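Local coordinates for protein putative dehydrogenase (Pseudarthrobacter phenanthrenivorans, PDB 6A3F) that catalyses the NAD+-dependent oxidation of levoglucosan (1,6-anhydro-beta-D-glucose) to 3-dehydrolevoglucosan, working as a homotetramer, at residues P46-P51 with T358-A363; H119-K124 with H364-A369. All coordinates share one frame; numbering follows the deposited sequence.

Interaction 1: P46-P51 with T358-A363; sequences PMFFWP and TKIIEA
Ile360 pushes both of its branches against Phe48. Its CD1 sits over one face of the phenyl ring, 4.2 Å from the ring centroid and 15° off the normal, a CH-pi contact displaced toward the rim. The other branch, CG2, reaches the CD2 side of the same ring at 4.1 Å, and the two side chains cross nearly at right angles. Ile360 manages this because CG1 lies beside its backbone N (chi1 -69°) while CG2 is anti to that N, which spreads the branches along the ring. Phe49, the first residue beyond helix 35-48 to leave helical geometry, turns the edge of its ring to helix 355-371: CE2 is 4.2 Å from Ile360 CG2, and CZ is 4.2 Å from Ile361 CG1.

One shell out, Trp346 packs edge-to-face on Phe48, Lys36 of a second subunit makes a cation-pi contact with it, and His364 stacks on Phe49. Within segment 358-363, Lys359 NZ forms a salt bridge, 2.6 Å, with Glu362 OE1 one turn later, on the syn lone pair of that oxygen. Thr358 OG1 is hydrogen-bonded to Asn152, a residue that binds NADH.

All four touching side chains are buried and apolar, so shape and dispersion hold the end of the Rossmann-domain helix to helix 355-371, with the polar bonds kept to the surroundings.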
ATOM      1  N   PRO B  46      32.998 -11.161   0.694  1.00 25.00           N
ATOM      2  CA  PRO B  46      34.008 -10.440   1.515  1.00 26.17           C
ATOM      3  C   PRO B  46      33.995  -8.898   1.348  1.00 26.97           C
ATOM      4  O   PRO B  46      34.488  -8.169   2.217  1.00 25.05           O
ATOM      5  CB  PRO B  46      35.324 -11.063   1.040  1.00 26.20           C
ATOM      6  CG  PRO B  46      35.045 -11.481  -0.379  1.00 29.58           C
ATOM      7  CD  PRO B  46      33.620 -11.979  -0.357  1.00 25.95           C
ATOM      8  N   MET B  47      33.487  -8.385   0.246  1.00 25.82           N
ATOM      9  CA  MET B  47      33.335  -6.948   0.079  1.00 27.37           C
ATOM     10  C   MET B  47      32.372  -6.429   1.150  1.00 25.55           C
ATOM     11  O   MET B  47      32.569  -5.325   1.644  1.00 24.35           O
ATOM     12  CB  MET B  47      32.770  -6.550  -1.288  1.00 26.08           C
ATOM     13  CG  MET B  47      33.517  -7.121  -2.467  1.00 27.45           C
ATOM     14  SD  MET B  47      32.692  -6.615  -4.000  1.00 26.71           S
ATOM     15  CE  MET B  47      33.752  -7.310  -5.276  1.00 24.92           C
ATOM     16  N   PHE B  48      31.348  -7.220   1.470  1.00 23.62           N
ATOM     17  CA  PHE B  48      30.265  -6.788   2.359  1.00 22.93           C
ATOM     18  C   PHE B  48      30.623  -7.021   3.819  1.00 23.68           C
ATOM     19  O   PHE B  48      30.294  -6.210   4.688  1.00 21.70           O
ATOM     20  CB  PHE B  48      28.966  -7.518   1.980  1.00 22.71           C
ATOM     21  CG  PHE B  48      28.263  -6.913   0.780  1.00 24.89           C
ATOM     22  CD1 PHE B  48      28.960  -6.554  -0.354  1.00 27.41           C
ATOM     23  CD2 PHE B  48      26.898  -6.702   0.776  1.00 31.17           C
ATOM     24  CE1 PHE B  48      28.319  -5.996  -1.451  1.00 29.62           C
ATOM     25  CE2 PHE B  48      26.262  -6.115  -0.309  1.00 32.84           C
ATOM     26  CZ  PHE B  48      26.967  -5.762  -1.422  1.00 31.38           C
ATOM     27  N   PHE B  49      31.265  -8.161   4.071  1.00 24.29           N
ATOM     28  CA  PHE B  49      31.520  -8.585   5.426  1.00 25.58           C
ATOM     29  C   PHE B  49      33.033  -8.759   5.591  1.00 26.42           C
ATOM     30  O   PHE B  49      33.588  -9.772   5.132  1.00 26.71           O
ATOM     31  CB  PHE B  49      30.806  -9.910   5.683  1.00 24.98           C
ATOM     32  CG  PHE B  49      29.306  -9.865   5.707  1.00 24.84           C
ATOM     33  CD1 PHE B  49      28.623  -9.567   6.877  1.00 23.70           C
ATOM     34  CD2 PHE B  49      28.565 -10.126   4.566  1.00 24.12           C
ATOM     35  CE1 PHE B  49      27.242  -9.563   6.926  1.00 25.17           C
ATOM     36  CE2 PHE B  49      27.184 -10.093   4.620  1.00 23.85           C
ATOM     37  CZ  PHE B  49      26.518  -9.852   5.810  1.00 22.52           C
ATOM     38  N   TRP B  50      33.682  -7.777   6.211  1.00 24.72           N
ATOM     39  CA  TRP B  50      35.136  -7.700   6.223  1.00 26.58           C
ATOM     40  C   TRP B  50      35.677  -7.296   7.610  1.00 27.71           C
ATOM     41  O   TRP B  50      35.217  -6.311   8.220  1.00 29.07           O
ATOM     42  CB  TRP B  50      35.647  -6.740   5.156  1.00 27.51           C
ATOM     43  CG  TRP B  50      37.134  -6.828   5.006  1.00 29.43           C
ATOM     44  CD1 TRP B  50      38.072  -6.024   5.600  1.00 30.85           C
ATOM     45  CD2 TRP B  50      37.869  -7.820   4.271  1.00 28.71           C
ATOM     46  NE1 TRP B  50      39.333  -6.427   5.240  1.00 32.54           N
ATOM     47  CE2 TRP B  50      39.241  -7.518   4.424  1.00 30.34           C
ATOM     48  CE3 TRP B  50      37.508  -8.903   3.468  1.00 28.66           C
ATOM     49  CZ2 TRP B  50      40.248  -8.258   3.802  1.00 28.95           C
ATOM     50  CZ3 TRP B  50      38.499  -9.627   2.849  1.00 30.37           C
ATOM     51  CH2 TRP B  50      39.857  -9.323   3.035  1.00 29.79           C
ATOM     52  N   PRO B  51      36.667  -8.020   8.129  1.00 28.68           N
ATOM     53  CA  PRO B  51      37.336  -9.195   7.522  1.00 30.52           C
ATOM     54  C   PRO B  51      36.425 -10.412   7.336  1.00 28.72           C
ATOM     55  O   PRO B  51      35.617 -10.722   8.190  1.00 27.18           O
ATOM     56  CB  PRO B  51      38.419  -9.603   8.549  1.00 31.59           C
ATOM     57  CG  PRO B  51      38.629  -8.369   9.381  1.00 32.92           C
ATOM     58  CD  PRO B  51      37.249  -7.743   9.455  1.00 31.67           C
ATOM     59  N   THR B 358      20.507 -11.702  -0.344  1.00 20.03           N
ATOM     60  CA  THR B 358      20.160 -12.907   0.410  1.00 21.99           C
ATOM     61  C   THR B 358      21.234 -13.977   0.186  1.00 22.36           C
ATOM     62  O   THR B 358      21.666 -14.662   1.115  1.00 22.66           O
ATOM     63  CB  THR B 358      18.765 -13.441   0.069  1.00 22.53           C
ATOM     64  OG1 THR B 358      18.727 -14.070  -1.223  1.00 19.73           O
ATOM     65  CG2 THR B 358      17.735 -12.342   0.188  1.00 22.38           C
ATOM     66  N   LYS B 359      21.698 -14.075  -1.041  1.00 22.81           N
ATOM     67  CA  LYS B 359      22.770 -15.059  -1.357  1.00 22.49           C
ATOM     68  C   LYS B 359      24.115 -14.644  -0.735  1.00 21.39           C
ATOM     69  O   LYS B 359      24.919 -15.521  -0.341  1.00 20.58           O
ATOM     70  CB  LYS B 359      22.911 -15.235  -2.871  1.00 24.29           C
ATOM     71  CG  LYS B 359      21.690 -15.775  -3.599  1.00 27.42           C
ATOM     72  CD  LYS B 359      21.261 -17.177  -3.147  1.00 27.64           C
ATOM     73  CE  LYS B 359      22.202 -18.280  -3.617  1.00 29.54           C
ATOM     74  NZ  LYS B 359      21.816 -19.559  -2.984  1.00 28.25           N
ATOM     75  N   ILE B 360      24.379 -13.339  -0.663  1.00 21.02           N
ATOM     76  CA  ILE B 360      25.600 -12.820  -0.048  1.00 20.56           C
ATOM     77  C   ILE B 360      25.610 -13.117   1.466  1.00 23.27           C
ATOM     78  O   ILE B 360      26.657 -13.553   2.033  1.00 23.11           O
ATOM     79  CB  ILE B 360      25.814 -11.321  -0.386  1.00 19.78           C
ATOM     80  CG1 ILE B 360      26.144 -11.110  -1.866  1.00 20.60           C
ATOM     81  CG2 ILE B 360      26.924 -10.743   0.466  1.00 24.02           C
ATOM     82  CD1 ILE B 360      26.002  -9.702  -2.326  1.00 20.19           C
ATOM     83  N   ILE B 361      24.479 -12.941   2.109  1.00 22.03           N
ATOM     84  CA  ILE B 361      24.333 -13.185   3.534  1.00 20.35           C
ATOM     85  C   ILE B 361      24.456 -14.684   3.796  1.00 21.00           C
ATOM     86  O   ILE B 361      25.148 -15.118   4.722  1.00 23.24           O
ATOM     87  CB  ILE B 361      23.000 -12.639   4.053  1.00 21.71           C
ATOM     88  CG1 ILE B 361      22.953 -11.121   3.959  1.00 21.11           C
ATOM     89  CG2 ILE B 361      22.735 -13.070   5.482  1.00 24.74           C
ATOM     90  CD1 ILE B 361      21.575 -10.576   4.131  1.00 21.15           C
ATOM     91  N   GLU B 362      23.772 -15.473   2.971  1.00 20.47           N
ATOM     92  CA  GLU B 362      23.856 -16.938   3.023  1.00 20.49           C
ATOM     93  C   GLU B 362      25.323 -17.392   2.967  1.00 22.61           C
ATOM     94  O   GLU B 362      25.778 -18.164   3.840  1.00 24.45           O
ATOM     95  CB  GLU B 362      22.993 -17.504   1.889  1.00 20.75           C
ATOM     96  CG  GLU B 362      22.901 -19.023   1.846  1.00 21.00           C
ATOM     97  CD  GLU B 362      22.072 -19.482   0.657  1.00 21.76           C
ATOM     98  OE1 GLU B 362      22.455 -19.119  -0.492  1.00 24.86           O
ATOM     99  OE2 GLU B 362      21.032 -20.156   0.902  1.00 24.62           O
ATOM    100  N   ALA B 363      26.061 -16.921   1.973  1.00 23.25           N
ATOM    101  CA  ALA B 363      27.478 -17.286   1.806  1.00 22.80           C
ATOM    102  C   ALA B 363      28.322 -16.821   2.998  1.00 25.46           C
ATOM    103  O   ALA B 363      29.262 -17.535   3.455  1.00 26.06           O
ATOM    104  CB  ALA B 363      27.986 -16.768   0.497  1.00 24.67           C
TER

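Interaction 2: H119-K124 with H364-A369; sequences HIICEK and HDFFKA
Strand 119-122 and helix 364-369 run almost antiparallel, at 160°, with their axes 10.3 Å apart at closest approach, and Ile121 and Phe366 are the nearest pair along the backbones. A single aromatic side chain spans the gap. Phe366 holds CG anti to its backbone N (chi1 179°), which sends the ring out from the helix to the strand, where its far end meets main chain as well as side chains. CZ lies 3.8 Å from Ile121 N, and CE1 comes to 3.6 Å from Ile120 O. Ile121 CB stands over one face of the ring, nearer the rim than the middle, at 4.1 Å from CZ. His119 adds its CB, 4.2 Å from the same CZ, while its imidazole turns away and accepts a hydrogen bond from Val146 N at ND1.

Further along the segment, Lys124 N donates a rather bent hydrogen bond (144°) to Glu123 OE1, 2.9 Å, on the anti lone pair of that oxygen. Both residues bind NADH; Lys124 also binds levoglucosan and forms a salt bridge with Asp209.

The strand belongs to the parallel Rossmann sheet, hydrogen-bonded through its backbone to strand 96-100 on one side and to the Val146-Met148 region on the other. Phe366 also touches Val96 and Val146, so it spans this part of the sheet, while Ile120 turns to helix 106-115 on the opposite face.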
ATOM      1  N   HIS B 119      32.868 -29.400   2.078  1.00 31.03           N
ATOM      2  CA  HIS B 119      31.729 -28.617   2.588  1.00 28.47           C
ATOM      3  C   HIS B 119      30.737 -28.419   1.444  1.00 26.12           C
ATOM      4  O   HIS B 119      31.141 -28.256   0.259  1.00 25.96           O
ATOM      5  CB  HIS B 119      32.226 -27.285   3.165  1.00 27.78           C
ATOM      6  CG  HIS B 119      33.292 -27.410   4.204  1.00 26.86           C
ATOM      7  ND1 HIS B 119      33.040 -27.858   5.504  1.00 27.58           N
ATOM      8  CD2 HIS B 119      34.611 -27.129   4.148  1.00 28.00           C
ATOM      9  CE1 HIS B 119      34.172 -27.860   6.184  1.00 31.16           C
ATOM     10  NE2 HIS B 119      35.147 -27.397   5.385  1.00 27.71           N
ATOM     11  N   ILE B 120      29.453 -28.448   1.771  1.00 26.11           N
ATOM     12  CA  ILE B 120      28.446 -28.505   0.687  1.00 26.18           C
ATOM     13  C   ILE B 120      27.350 -27.460   0.928  1.00 24.85           C
ATOM     14  O   ILE B 120      26.751 -27.453   2.004  1.00 25.35           O
ATOM     15  CB  ILE B 120      27.800 -29.901   0.568  1.00 26.59           C
ATOM     16  CG1 ILE B 120      28.840 -31.030   0.463  1.00 29.64           C
ATOM     17  CG2 ILE B 120      26.804 -29.915  -0.592  1.00 26.36           C
ATOM     18  CD1 ILE B 120      28.327 -32.380   0.952  1.00 28.43           C
ATOM     19  N   ILE B 121      27.047 -26.692  -0.108  1.00 24.61           N
ATOM     20  CA  ILE B 121      25.768 -25.991  -0.191  1.00 24.27           C
ATOM     21  C   ILE B 121      24.969 -26.576  -1.357  1.00 24.33           C
ATOM     22  O   ILE B 121      25.433 -26.635  -2.451  1.00 23.60           O
ATOM     23  CB  ILE B 121      25.909 -24.446  -0.275  1.00 24.95           C
ATOM     24  CG1 ILE B 121      24.533 -23.760  -0.295  1.00 26.21           C
ATOM     25  CG2 ILE B 121      26.744 -23.994  -1.444  1.00 24.80           C
ATOM     26  CD1 ILE B 121      24.595 -22.284   0.154  1.00 27.50           C
ATOM     27  N   CYS B 122      23.737 -26.951  -1.054  1.00 24.06           N
ATOM     28  CA  CYS B 122      22.900 -27.576  -2.010  1.00 23.96           C
ATOM     29  C   CYS B 122      21.602 -26.794  -2.191  1.00 24.51           C
ATOM     30  O   CYS B 122      20.983 -26.377  -1.229  1.00 23.55           O
ATOM     31  CB  CYS B 122      22.627 -29.009  -1.570  1.00 24.47           C
ATOM     32  SG  CYS B 122      21.679 -29.972  -2.768  1.00 25.40           S
ATOM     33  N   GLU B 123      21.178 -26.689  -3.435  1.00 24.25           N
ATOM     34  CA  GLU B 123      19.847 -26.117  -3.759  1.00 25.82           C
ATOM     35  C   GLU B 123      18.722 -26.928  -3.134  1.00 26.79           C
ATOM     36  O   GLU B 123      18.835 -28.144  -2.865  1.00 25.60           O
ATOM     37  CB  GLU B 123      19.602 -26.072  -5.261  1.00 25.33           C
ATOM     38  CG  GLU B 123      19.873 -24.707  -5.839  1.00 30.24           C
ATOM     39  CD  GLU B 123      18.858 -23.647  -5.415  1.00 28.85           C
ATOM     40  OE1 GLU B 123      18.086 -23.875  -4.471  1.00 25.61           O
ATOM     41  OE2 GLU B 123      18.890 -22.573  -6.016  1.00 34.28           O
ATOM     42  N   LYS B 124      17.600 -26.249  -2.955  1.00 22.97           N
ATOM     43  CA  LYS B 124      16.399 -26.896  -2.499  1.00 23.18           C
ATOM     44  C   LYS B 124      15.534 -27.366  -3.676  1.00 24.26           C
ATOM     45  O   LYS B 124      15.779 -26.948  -4.823  1.00 25.88           O
ATOM     46  CB  LYS B 124      15.613 -25.936  -1.600  1.00 23.33           C
ATOM     47  CG  LYS B 124      15.584 -24.475  -2.029  1.00 24.62           C
ATOM     48  CD  LYS B 124      15.031 -24.170  -3.401  1.00 23.92           C
ATOM     49  CE  LYS B 124      13.603 -24.590  -3.619  1.00 24.18           C
ATOM     50  NZ  LYS B 124      13.163 -24.337  -5.010  1.00 23.99           N
ATOM     51  N   HIS B 364      28.030 -15.631   3.528  1.00 24.89           N
ATOM     52  CA  HIS B 364      28.738 -15.188   4.726  1.00 24.72           C
ATOM     53  C   HIS B 364      28.575 -16.199   5.853  1.00 25.13           C
ATOM     54  O   HIS B 364      29.581 -16.550   6.544  1.00 25.30           O
ATOM     55  CB  HIS B 364      28.248 -13.805   5.189  1.00 22.67           C
ATOM     56  CG  HIS B 364      28.988 -13.304   6.393  1.00 25.40           C
ATOM     57  ND1 HIS B 364      28.395 -13.138   7.619  1.00 27.34           N
ATOM     58  CD2 HIS B 364      30.281 -12.981   6.561  1.00 27.94           C
ATOM     59  CE1 HIS B 364      29.303 -12.726   8.498  1.00 26.46           C
ATOM     60  NE2 HIS B 364      30.464 -12.652   7.881  1.00 28.24           N
ATOM     61  N   ASP B 365      27.344 -16.657   6.102  1.00 22.96           N
ATOM     62  CA  ASP B 365      27.140 -17.484   7.266  1.00 25.37           C
ATOM     63  C   ASP B 365      27.738 -18.885   7.015  1.00 25.28           C
ATOM     64  O   ASP B 365      28.190 -19.554   7.950  1.00 25.59           O
ATOM     65  CB  ASP B 365      25.664 -17.603   7.645  1.00 24.65           C
ATOM     66  CG  ASP B 365      25.103 -16.327   8.335  1.00 26.36           C
ATOM     67  OD1 ASP B 365      25.891 -15.435   8.760  1.00 25.04           O
ATOM     68  OD2 ASP B 365      23.872 -16.256   8.424  1.00 25.95           O
ATOM     69  N   PHE B 366      27.711 -19.289   5.764  1.00 25.03           N
ATOM     70  CA  PHE B 366      28.229 -20.605   5.341  1.00 25.54           C
ATOM     71  C   PHE B 366      29.743 -20.666   5.593  1.00 24.91           C
ATOM     72  O   PHE B 366      30.291 -21.637   6.143  1.00 27.32           O
ATOM     73  CB  PHE B 366      27.905 -20.799   3.863  1.00 24.18           C
ATOM     74  CG  PHE B 366      28.398 -22.091   3.255  1.00 26.02           C
ATOM     75  CD1 PHE B 366      28.006 -23.319   3.764  1.00 27.10           C
ATOM     76  CD2 PHE B 366      29.206 -22.076   2.139  1.00 30.32           C
ATOM     77  CE1 PHE B 366      28.473 -24.504   3.197  1.00 27.78           C
ATOM     78  CE2 PHE B 366      29.651 -23.260   1.562  1.00 34.96           C
ATOM     79  CZ  PHE B 366      29.282 -24.475   2.098  1.00 28.67           C
ATOM     80  N   PHE B 367      30.415 -19.632   5.167  1.00 26.21           N
ATOM     81  CA  PHE B 367      31.858 -19.539   5.269  1.00 29.15           C
ATOM     82  C   PHE B 367      32.297 -19.279   6.727  1.00 31.50           C
ATOM     83  O   PHE B 367      33.375 -19.774   7.154  1.00 29.99           O
ATOM     84  CB  PHE B 367      32.398 -18.531   4.251  1.00 30.53           C
ATOM     85  CG  PHE B 367      32.616 -19.105   2.873  1.00 36.53           C
ATOM     86  CD1 PHE B 367      33.756 -19.817   2.575  1.00 41.68           C
ATOM     87  CD2 PHE B 367      31.682 -18.942   1.866  1.00 40.99           C
ATOM     88  CE1 PHE B 367      33.937 -20.385   1.323  1.00 42.43           C
ATOM     89  CE2 PHE B 367      31.867 -19.496   0.608  1.00 43.20           C
ATOM     90  CZ  PHE B 367      33.005 -20.203   0.333  1.00 40.67           C
ATOM     91  N   LYS B 368      31.480 -18.570   7.503  1.00 29.78           N
ATOM     92  CA  LYS B 368      31.716 -18.375   8.923  1.00 29.91           C
ATOM     93  C   LYS B 368      31.707 -19.740   9.643  1.00 30.82           C
ATOM     94  O   LYS B 368      32.597 -20.022  10.433  1.00 28.50           O
ATOM     95  CB  LYS B 368      30.643 -17.422   9.472  1.00 33.73           C
ATOM     96  CG  LYS B 368      30.743 -17.093  10.946  1.00 39.67           C
ATOM     97  CD  LYS B 368      30.062 -15.794  11.387  1.00 46.14           C
ATOM     98  CE  LYS B 368      30.663 -15.312  12.693  1.00 52.55           C
ATOM     99  NZ  LYS B 368      29.835 -14.278  13.355  1.00 63.45           N
ATOM    100  N   ALA B 369      30.711 -20.578   9.363  1.00 29.70           N
ATOM    101  CA  ALA B 369      30.658 -21.955   9.924  1.00 31.27           C
ATOM    102  C   ALA B 369      31.904 -22.768   9.535  1.00 29.84           C
ATOM    103  O   ALA B 369      32.415 -23.526  10.372  1.00 32.69           O
ATOM    104  CB  ALA B 369      29.389 -22.655   9.493  1.00 28.71           C
TER

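In the fold
From the N terminus, helix 35-48 ends within 46-51 and the chain goes on through the Rossmann sheet to 119-124, which leads into residues that bind NADH and levoglucosan. It then builds most of the C-terminal mixed sheet before returning as helix 355-371. Interaction 1 closes a loop of 306 residues and interaction 2 one of 239; the loops cross, since their segments alternate. Both end on that returning helix, on consecutive six-residue segments of it, with centres about 12 Å apart. They also touch directly: Glu362 CD of interaction 1 lies 3.8 Å from Ile121 CD1 of interaction 2. Together they fasten this late helix to an early helix and to a strand of the nucleotide-binding domain.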